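Local structure of hydratase ChsH1 (Mycobacterium tuberculosis, 4W78) at residues R21-P26 / G116-I121. The protein hydrates a steroid enoyl-CoA, the 17-ene intermediate of cholesterol side-chain degradation, to its 17-hydroxy product, and accepts octenoyl-CoA and decenoyl-CoA less efficiently. Residues are numbered along the deposited sequence; the frame is centred on the assembly and turned at random. Where two conformers were deposited one is given.
Sequences RLARDP and GEQVSI
R21 and I121 form an antiparallel hydrogen-bonded pair, with N-to-O distances of 2.9 Å from R21 N to I121 O and from I121 N to R21 O. Their side chains run alongside each other on one sheet face. R21 leaves extended, CG anti to the backbone N (chi1 171°), then bends at chi3, which brings its guanidinium over I121: CG2 sits 3.3 Å above the guanidinium plane, offset toward its rim and 3.4 Å from NH2. R21 NH1 is hydrogen-bonded to T71 O. On the other face, L22, in the conformer given, crosses the Q118 side chain at about a right angle, CB lying 3.7 Å from Q118 NE2. A bend at chi2 (72°) turns the Q118 amide toward the A23 backbone, where NE2 donates both to A23 O (3.0 Å) and to V119 O. The latter carbonyl also receives A23 N (N-H...O angle 171°), so two donors share it. The chain bows out at R24 and D25, a water joining D25 O to V119 N across the bulge, and returns at P26, whose CB packs 3.6 Å from E117 O. Short strand 21-22, outermost within this chain, thus pairs with the beginning of long strand 119-134 in the antiparallel sheet of a hotdog fold.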
# COMPACT_ATOMS: atom_id res chain seq x y z
N ARG A 21 2.22 -22.75 0.70
CA ARG A 21 1.42 -21.77 1.42
C ARG A 21 0.73 -20.91 0.39
O ARG A 21 1.39 -20.31 -0.46
CB ARG A 21 2.33 -20.90 2.31
CG ARG A 21 1.60 -19.70 2.93
CD ARG A 21 2.48 -18.92 3.93
NE ARG A 21 3.73 -18.39 3.38
CZ ARG A 21 3.82 -17.22 2.74
NH1 ARG A 21 2.73 -16.51 2.52
NH2 ARG A 21 5.00 -16.80 2.29
N LEU A 22 -0.59 -20.86 0.46
CA LEU A 22 -1.39 -20.07 -0.48
C LEU A 22 -1.26 -18.56 -0.27
O LEU A 22 -1.28 -18.06 0.86
CB LEU A 22 -2.87 -20.44 -0.40
CG LEU A 22 -3.36 -21.57 -1.30
CD1 LEU A 22 -2.68 -22.88 -0.95
CD2 LEU A 22 -4.88 -21.68 -1.19
N ALA A 23 -1.15 -17.85 -1.38
CA ALA A 23 -1.17 -16.39 -1.37
C ALA A 23 -2.48 -15.92 -0.76
O ALA A 23 -3.52 -16.57 -0.94
CB ALA A 23 -1.06 -15.89 -2.79
N ARG A 24 -2.43 -14.78 -0.08
CA ARG A 24 -3.64 -14.22 0.52
C ARG A 24 -4.76 -14.06 -0.50
O ARG A 24 -5.93 -14.35 -0.21
CB ARG A 24 -3.32 -12.87 1.17
CG ARG A 24 -4.50 -12.29 1.93
CD ARG A 24 -4.26 -10.84 2.33
NE ARG A 24 -4.27 -9.97 1.16
CZ ARG A 24 -4.10 -8.65 1.19
NH1 ARG A 24 -3.91 -8.01 2.34
NH2 ARG A 24 -4.13 -7.98 0.05
N ASP A 25 -4.41 -13.57 -1.68
CA ASP A 25 -5.38 -13.33 -2.75
C ASP A 25 -4.94 -14.05 -4.01
O ASP A 25 -3.75 -14.27 -4.22
CB ASP A 25 -5.45 -11.83 -3.11
CG ASP A 25 -5.41 -10.93 -1.89
OD1 ASP A 25 -6.45 -10.81 -1.22
OD2 ASP A 25 -4.34 -10.34 -1.61
N PRO A 26 -5.89 -14.40 -4.88
CA PRO A 26 -5.50 -14.77 -6.23
C PRO A 26 -4.84 -13.57 -6.90
O PRO A 26 -5.04 -12.45 -6.45
CB PRO A 26 -6.84 -15.05 -6.93
CG PRO A 26 -7.85 -15.17 -5.82
CD PRO A 26 -7.35 -14.30 -4.72
N GLY A 116 -7.03 -14.13 -11.29
CA GLY A 116 -7.86 -15.26 -10.89
C GLY A 116 -7.04 -16.48 -10.49
O GLY A 116 -7.51 -17.32 -9.73
N GLU A 117 -5.81 -16.56 -10.99
CA GLU A 117 -4.95 -17.68 -10.62
C GLU A 117 -4.44 -17.53 -9.20
O GLU A 117 -4.08 -16.43 -8.79
CB GLU A 117 -3.79 -17.83 -11.60
CG GLU A 117 -4.26 -18.17 -13.00
CD GLU A 117 -3.15 -18.71 -13.88
OE1 GLU A 117 -2.25 -17.93 -14.26
OE2 GLU A 117 -3.19 -19.92 -14.17
N GLN A 118 -4.45 -18.63 -8.47
CA GLN A 118 -4.04 -18.68 -7.06
C GLN A 118 -2.64 -19.29 -6.93
O GLN A 118 -2.44 -20.46 -7.24
CB GLN A 118 -5.04 -19.53 -6.28
CG GLN A 118 -4.61 -19.88 -4.86
CD GLN A 118 -4.68 -18.69 -3.92
OE1 GLN A 118 -5.75 -18.12 -3.70
NE2 GLN A 118 -3.53 -18.30 -3.37
N VAL A 119 -1.69 -18.49 -6.46
CA VAL A 119 -0.31 -18.94 -6.31
C VAL A 119 -0.03 -19.47 -4.91
O VAL A 119 -0.64 -19.03 -3.93
CB VAL A 119 0.66 -17.77 -6.63
CG1 VAL A 119 2.10 -18.14 -6.40
CG2 VAL A 119 0.47 -17.31 -8.08
N SER A 120 0.85 -20.48 -4.82
CA SER A 120 1.37 -20.92 -3.53
C SER A 120 2.89 -20.83 -3.53
O SER A 120 3.50 -20.79 -4.58
CB SER A 120 0.95 -22.36 -3.24
OG SER A 120 1.59 -23.24 -4.14
N ILE A 121 3.49 -20.80 -2.34
CA ILE A 121 4.94 -20.68 -2.23
C ILE A 121 5.50 -21.79 -1.33
O ILE A 121 4.89 -22.15 -0.32
CB ILE A 121 5.34 -19.29 -1.66
CG1 ILE A 121 6.87 -19.11 -1.63
CG2 ILE A 121 4.72 -19.07 -0.27
CD1 ILE A 121 7.30 -17.71 -1.18
O HOH W 1 -2.03 -15.55 -6.01